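Local coordinates for protein isoaspartyl dipeptidase (Fervidobacterium islandicum, PDB 7CDH) that probably hydrolyses isoaspartyl (beta-aspartyl) dipeptides at a zinc site, as a metallopeptidase of the amidohydrolase family, at residues V280-D285 with W311-K316; I245-L250 with I265-E270. All blocks are in the same frame, centred on the assembly; numbering follows the deposited sequence.

Overall arrangement
Contacts 1 and 2 are two successive strand-and-helix pairings in the wall of the TIM barrel, their centres about 8 Å apart. Strands 245-248 and 280-283 run parallel as neighbours, and helix 264-273, the outer layer of contact 2, leads on to the strand of contact 1. On the barrel side the two strands are joined by a probable hydrogen bond between Thr-281 OG1 and Asp-246 OD1 (2.8 Å). On the outer side Ile-282 touches both Leu-247 and Ile-268. The zinc site lies beyond the C-terminal strand ends: the side chains of Leu-247 and Ile-282 are about 12 and 13 Å from a zinc ion, whereas Asp-285 binds one directly.

Contact 1 of 2, residues V280-D285 with W311-K316; sequences VTISSD and WYTIRK. With ZN (zinc ion), chain L.
Ile-282 on strand 280-283 meets Thr-313 and Ile-314 on helix 309-318, a beta-alpha pairing in the wall of the TIM barrel of an amidohydrolase, with the helix on the outside. The contact is apolar and buried, small at 103 Å² summed over both sides, and no hydrogen bond crosses it. Ile-282 and Thr-313 approach tip to tip, with CD1 of Ile-282 lying 3.9 Å from CG2 of Thr-313. The CG1 branch of Ile-282 sits between its backbone N and carbonyl carbon (chi1 62°), and the extended second torsion, 165°, carries CD1 out to the helix. Ile-314 starts off to one side and brings its CG1 within 4.5 Å of Ile-282 CD1, a looser touch. Helix 264-273 shares this layer, with Thr-264 also against Ile-282. Farther round helix 309-318, Trp-311 packs on Leu-54 and Leu-57 of strand 51-59.

The hydroxyl of Thr-313 is kept off this apolar surface. Its methyl CG2, anti to the backbone N (chi1, measured to OG1, is -65°), faces the strand, while OG1 is hydrogen-bonded to Ala-309 O one helical turn earlier. On the strand's other side, toward the barrel interior, Thr-281 OG1 is hydrogen-bonded to Tyr-221 OH.

Metal binding follows where the strand ends. His-61, His-63 and Glu-156 share the zinc ion with Asp-285, which sits two residues past the end of the strand. OD1 of Asp-285 binds the metal at 2.4 Å, with OD2 3.3 Å from the zinc ion.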
loop_
_atom_site.group_PDB
_atom_site.type_symbol
_atom_site.label_atom_id
_atom_site.label_comp_id
_atom_site.label_asym_id
_atom_site.label_seq_id
_atom_site.Cartn_x
_atom_site.Cartn_y
_atom_site.Cartn_z
ATOM N N VAL A 280 2.841 -42.524 11.870
ATOM C CA VAL A 280 1.373 -42.372 11.727
ATOM C C VAL A 280 0.869 -41.562 12.899
ATOM O O VAL A 280 1.314 -41.830 14.008
ATOM C CB VAL A 280 0.685 -43.737 11.641
ATOM C CG1 VAL A 280 -0.806 -43.598 11.902
ATOM C CG2 VAL A 280 0.936 -44.347 10.283
ATOM N N THR A 281 0.061 -40.534 12.623
ATOM C CA THR A 281 -0.684 -39.803 13.677
ATOM C C THR A 281 -2.159 -39.959 13.341
ATOM O O THR A 281 -2.457 -40.309 12.214
ATOM C CB THR A 281 -0.229 -38.342 13.832
ATOM O OG1 THR A 281 -0.598 -37.672 12.634
ATOM C CG2 THR A 281 1.255 -38.174 14.077
ATOM N N ILE A 282 -3.022 -39.749 14.315
ATOM C CA ILE A 282 -4.457 -39.479 14.061
ATOM C C ILE A 282 -4.851 -38.097 14.615
ATOM O O ILE A 282 -4.182 -37.557 15.559
ATOM C CB ILE A 282 -5.319 -40.611 14.642
ATOM C CG1 ILE A 282 -5.174 -40.721 16.158
ATOM C CG2 ILE A 282 -5.001 -41.915 13.925
ATOM C CD1 ILE A 282 -6.256 -41.559 16.805
ATOM N N SER A 283 -5.935 -37.558 14.057
ATOM C CA SER A 283 -6.512 -36.250 14.461
ATOM C C SER A 283 -8.041 -36.286 14.336
ATOM O O SER A 283 -8.572 -37.003 13.455
ATOM C CB SER A 283 -5.893 -35.150 13.638
ATOM O OG SER A 283 -6.276 -35.252 12.272
ATOM N N SER A 284 -8.743 -35.531 15.173
ATOM C CA SER A 284 -10.231 -35.512 15.175
ATOM C C SER A 284 -10.729 -34.784 13.946
ATOM O O SER A 284 -11.795 -35.189 13.400
ATOM C CB SER A 284 -10.778 -34.861 16.389
ATOM O OG SER A 284 -10.148 -33.607 16.611
ATOM N N ASP A 285 -10.001 -33.742 13.541
ATOM C CA ASP A 285 -10.566 -32.684 12.671
ATOM C C ASP A 285 -11.770 -32.071 13.406
ATOM O O ASP A 285 -12.840 -31.904 12.798
ATOM C CB ASP A 285 -10.964 -33.272 11.320
ATOM C CG ASP A 285 -10.928 -32.238 10.220
ATOM O OD1 ASP A 285 -10.466 -31.147 10.521
ATOM O OD2 ASP A 285 -11.303 -32.551 9.065
ATOM N N TRP A 311 -9.792 -40.798 21.407
ATOM C CA TRP A 311 -9.793 -41.905 22.383
ATOM C C TRP A 311 -10.705 -43.018 21.854
ATOM O O TRP A 311 -10.384 -44.216 22.015
ATOM C CB TRP A 311 -10.193 -41.390 23.759
ATOM C CG TRP A 311 -10.151 -42.441 24.814
ATOM C CD1 TRP A 311 -11.202 -42.869 25.562
ATOM C CD2 TRP A 311 -9.015 -43.226 25.209
ATOM N NE1 TRP A 311 -10.793 -43.833 26.425
ATOM C CE2 TRP A 311 -9.456 -44.072 26.243
ATOM C CE3 TRP A 311 -7.671 -43.268 24.829
ATOM C CZ2 TRP A 311 -8.603 -44.971 26.887
ATOM C CZ3 TRP A 311 -6.832 -44.165 25.448
ATOM C CH2 TRP A 311 -7.292 -45.004 26.465
ATOM N N TYR A 312 -11.763 -42.647 21.162
ATOM C CA TYR A 312 -12.654 -43.623 20.504
ATOM C C TYR A 312 -11.821 -44.493 19.555
ATOM O O TYR A 312 -12.020 -45.726 19.553
ATOM C CB TYR A 312 -13.788 -42.899 19.782
ATOM C CG TYR A 312 -14.779 -43.809 19.104
ATOM C CD1 TYR A 312 -15.759 -44.475 19.815
ATOM C CD2 TYR A 312 -14.729 -44.013 17.745
ATOM C CE1 TYR A 312 -16.678 -45.297 19.184
ATOM C CE2 TYR A 312 -15.624 -44.838 17.099
ATOM C CZ TYR A 312 -16.607 -45.478 17.821
ATOM O OH TYR A 312 -17.480 -46.278 17.154
ATOM N N THR A 313 -10.971 -43.865 18.740
ATOM C CA THR A 313 -10.208 -44.534 17.646
ATOM C C THR A 313 -9.154 -45.442 18.298
ATOM O O THR A 313 -9.067 -46.578 17.894
ATOM C CB THR A 313 -9.667 -43.545 16.597
ATOM O OG1 THR A 313 -10.800 -42.956 15.937
ATOM C CG2 THR A 313 -8.784 -44.196 15.551
ATOM N N ILE A 314 -8.492 -44.989 19.349
ATOM C CA ILE A 314 -7.530 -45.811 20.128
ATOM C C ILE A 314 -8.246 -47.065 20.681
ATOM O O ILE A 314 -7.687 -48.180 20.562
ATOM C CB ILE A 314 -6.879 -44.959 21.220
ATOM C CG1 ILE A 314 -5.944 -43.916 20.612
ATOM C CG2 ILE A 314 -6.149 -45.827 22.242
ATOM C CD1 ILE A 314 -5.545 -42.837 21.592
ATOM N N ARG A 315 -9.443 -46.912 21.235
ATOM C CA ARG A 315 -10.238 -48.030 21.788
ATOM C C ARG A 315 -10.608 -49.003 20.659
ATOM O O ARG A 315 -10.590 -50.222 20.917
ATOM C CB ARG A 315 -11.469 -47.517 22.530
ATOM C CG ARG A 315 -11.147 -46.965 23.907
ATOM C CD ARG A 315 -12.385 -46.597 24.677
ATOM N NE ARG A 315 -13.037 -47.805 25.149
ATOM C CZ ARG A 315 -14.038 -47.848 26.037
ATOM N NH1 ARG A 315 -14.522 -46.735 26.561
ATOM N NH2 ARG A 315 -14.545 -49.018 26.402
ATOM N N LYS A 316 -10.879 -48.535 19.442
ATOM C CA LYS A 316 -11.244 -49.465 18.344
ATOM C C LYS A 316 -10.020 -50.277 17.909
ATOM O O LYS A 316 -10.204 -51.426 17.469
ATOM C CB LYS A 316 -11.880 -48.746 17.155
ATOM C CG LYS A 316 -13.346 -48.372 17.334
ATOM C CD LYS A 316 -14.242 -49.467 17.863
ATOM C CE LYS A 316 -15.697 -49.254 17.489
ATOM N NZ LYS A 316 -16.634 -49.751 18.528
HETATM ZN ZN ZN L . -9.381 -29.840 8.869
#

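Contact 2 of 2, residues I245-L250 with I265-E270; sequences IDLTAL and IDAICE
Leu-247, which buries more surface here than any other residue, lays one methyl, CD1, against two helix side chains at once. CD1 is 3.9 Å from Ala-267 CB and also 3.9 Å from Ile-268 CG1. Its CG lies anti to the carbonyl carbon (chi1 -49°), and the second torsion, 176°, extends CD1 from the strand toward the helix. Ala-267, with nothing beyond CB, offers a shallow place for that methyl, while the Ile-268 chain crosses obliquely. Leu-247 also touches Met-225 and Val-280, and Phe-232 of helix 229-240 adjoins Ala-267.

Ile-265 and Leu-250 make the second patch, at the start of the helix and just beyond the end of strand 245-248. Their side chains cross at about a right angle: Leu-250 CD2 comes to 3.9 Å from Ile-265 CG1 and 4.0 Å from Ile-265 CD1. Ile-265 also meets Lys-316 of helix 309-318, so this patch adjoins the next helix of the barrel wall. Between the patches, the backbone carbonyl at the end of the strand, Thr-248 O, is hydrogen-bonded to Thr-264 OG1 at the start of the helix.

The whole is a barrel strand followed by its outer helix, a beta-alpha unit of the TIM barrel. The strand's other side faces inward, where Asp-246 is hydrogen-bonded to Thr-223 OG1, and Thr-248 OG1 to the zinc ligand His-224. Since methyl and methylene groups alone meet across the 172 Å² interface and no hydrogen bond joins 245-250 to 265-270, hydrophobic burial and shape hold these residues together; the directional tie between helix and strand end comes from Thr-264, just before 265-270.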
loop_
_atom_site.group_PDB
_atom_site.type_symbol
_atom_site.label_atom_id
_atom_site.label_comp_id
_atom_site.label_asym_id
_atom_site.label_seq_id
_atom_site.Cartn_x
_atom_site.Cartn_y
_atom_site.Cartn_z
ATOM N N ILE A 245 2.497 -39.236 8.305
ATOM C CA ILE A 245 1.162 -39.001 7.712
ATOM C C ILE A 245 0.166 -38.933 8.873
ATOM O O ILE A 245 0.468 -39.503 9.920
ATOM C CB ILE A 245 0.821 -40.088 6.672
ATOM C CG1 ILE A 245 0.602 -41.467 7.305
ATOM C CG2 ILE A 245 1.914 -40.132 5.624
ATOM C CD1 ILE A 245 0.213 -42.557 6.331
ATOM N N ASP A 246 -0.957 -38.230 8.667
ATOM C CA ASP A 246 -2.068 -38.059 9.631
ATOM C C ASP A 246 -3.302 -38.692 9.015
ATOM O O ASP A 246 -3.514 -38.552 7.820
ATOM C CB ASP A 246 -2.322 -36.596 9.999
ATOM C CG ASP A 246 -3.384 -36.426 11.083
ATOM O OD1 ASP A 246 -3.230 -37.034 12.150
ATOM O OD2 ASP A 246 -4.372 -35.697 10.856
ATOM N N LEU A 247 -4.036 -39.431 9.822
ATOM C CA LEU A 247 -5.271 -40.147 9.443
ATOM C C LEU A 247 -6.396 -39.510 10.254
ATOM O O LEU A 247 -6.207 -39.231 11.471
ATOM C CB LEU A 247 -5.127 -41.633 9.806
ATOM C CG LEU A 247 -3.841 -42.328 9.361
ATOM C CD1 LEU A 247 -3.790 -43.774 9.868
ATOM C CD2 LEU A 247 -3.695 -42.298 7.849
ATOM N N THR A 248 -7.530 -39.266 9.633
ATOM C CA THR A 248 -8.649 -38.661 10.380
ATOM C C THR A 248 -9.233 -39.768 11.253
ATOM O O THR A 248 -9.679 -40.801 10.712
ATOM C CB THR A 248 -9.658 -37.992 9.448
ATOM O OG1 THR A 248 -8.931 -37.070 8.634
ATOM C CG2 THR A 248 -10.733 -37.292 10.237
ATOM N N ALA A 249 -9.209 -39.555 12.554
ATOM C CA ALA A 249 -9.833 -40.444 13.549
ATOM C C ALA A 249 -11.243 -40.846 13.101
ATOM O O ALA A 249 -11.957 -40.037 12.488
ATOM C CB ALA A 249 -9.869 -39.760 14.889
ATOM N N LEU A 250 -11.629 -42.073 13.439
ATOM C CA LEU A 250 -13.024 -42.554 13.342
ATOM C C LEU A 250 -13.856 -41.719 14.318
ATOM O O LEU A 250 -13.409 -41.532 15.459
ATOM C CB LEU A 250 -13.052 -44.046 13.674
ATOM C CG LEU A 250 -13.967 -44.888 12.799
ATOM C CD1 LEU A 250 -13.425 -44.937 11.387
ATOM C CD2 LEU A 250 -14.109 -46.286 13.393
ATOM N N ILE A 265 -9.031 -47.490 11.198
ATOM C CA ILE A 265 -8.702 -48.742 11.951
ATOM C C ILE A 265 -7.875 -49.683 11.046
ATOM O O ILE A 265 -6.787 -50.137 11.473
ATOM C CB ILE A 265 -9.953 -49.469 12.505
ATOM C CG1 ILE A 265 -11.004 -48.548 13.137
ATOM C CG2 ILE A 265 -9.500 -50.521 13.501
ATOM C CD1 ILE A 265 -10.485 -47.751 14.295
ATOM N N ASP A 266 -8.349 -49.967 9.834
ATOM C CA ASP A 266 -7.612 -50.819 8.869
ATOM C C ASP A 266 -6.247 -50.190 8.617
ATOM O O ASP A 266 -5.229 -50.909 8.635
ATOM C CB ASP A 266 -8.395 -51.004 7.574
ATOM C CG ASP A 266 -9.757 -51.639 7.809
ATOM O OD1 ASP A 266 -9.817 -52.669 8.566
ATOM O OD2 ASP A 266 -10.759 -51.084 7.270
ATOM N N ALA A 267 -6.226 -48.883 8.384
ATOM C CA ALA A 267 -4.991 -48.141 8.066
ATOM C C ALA A 267 -3.949 -48.370 9.173
ATOM O O ALA A 267 -2.787 -48.665 8.858
ATOM C CB ALA A 267 -5.347 -46.687 7.872
ATOM N N ILE A 268 -4.342 -48.215 10.427
ATOM C CA ILE A 268 -3.408 -48.304 11.588
ATOM C C ILE A 268 -2.866 -49.745 11.700
ATOM O O ILE A 268 -1.671 -49.932 12.076
ATOM C CB ILE A 268 -4.121 -47.837 12.873
ATOM C CG1 ILE A 268 -4.312 -46.324 12.839
ATOM C CG2 ILE A 268 -3.389 -48.297 14.142
ATOM C CD1 ILE A 268 -5.146 -45.794 13.971
ATOM N N CYS A 269 -3.720 -50.730 11.429
ATOM C CA CYS A 269 -3.379 -52.172 11.540
ATOM C C CYS A 269 -2.387 -52.527 10.440
ATOM O O CYS A 269 -1.374 -53.167 10.748
ATOM C CB CYS A 269 -4.624 -53.051 11.511
ATOM S SG CYS A 269 -5.587 -52.889 13.040
ATOM N N GLU A 270 -2.621 -52.037 9.230
ATOM C CA GLU A 270 -1.665 -52.230 8.122
ATOM C C GLU A 270 -0.340 -51.568 8.491
ATOM O O GLU A 270 0.696 -52.181 8.216
ATOM C CB GLU A 270 -2.212 -51.679 6.823
ATOM C CG GLU A 270 -1.280 -51.913 5.644
ATOM C CD GLU A 270 -1.903 -51.657 4.275
ATOM O OE1 GLU A 270 -3.151 -51.557 4.210
ATOM O OE2 GLU A 270 -1.139 -51.578 3.273
#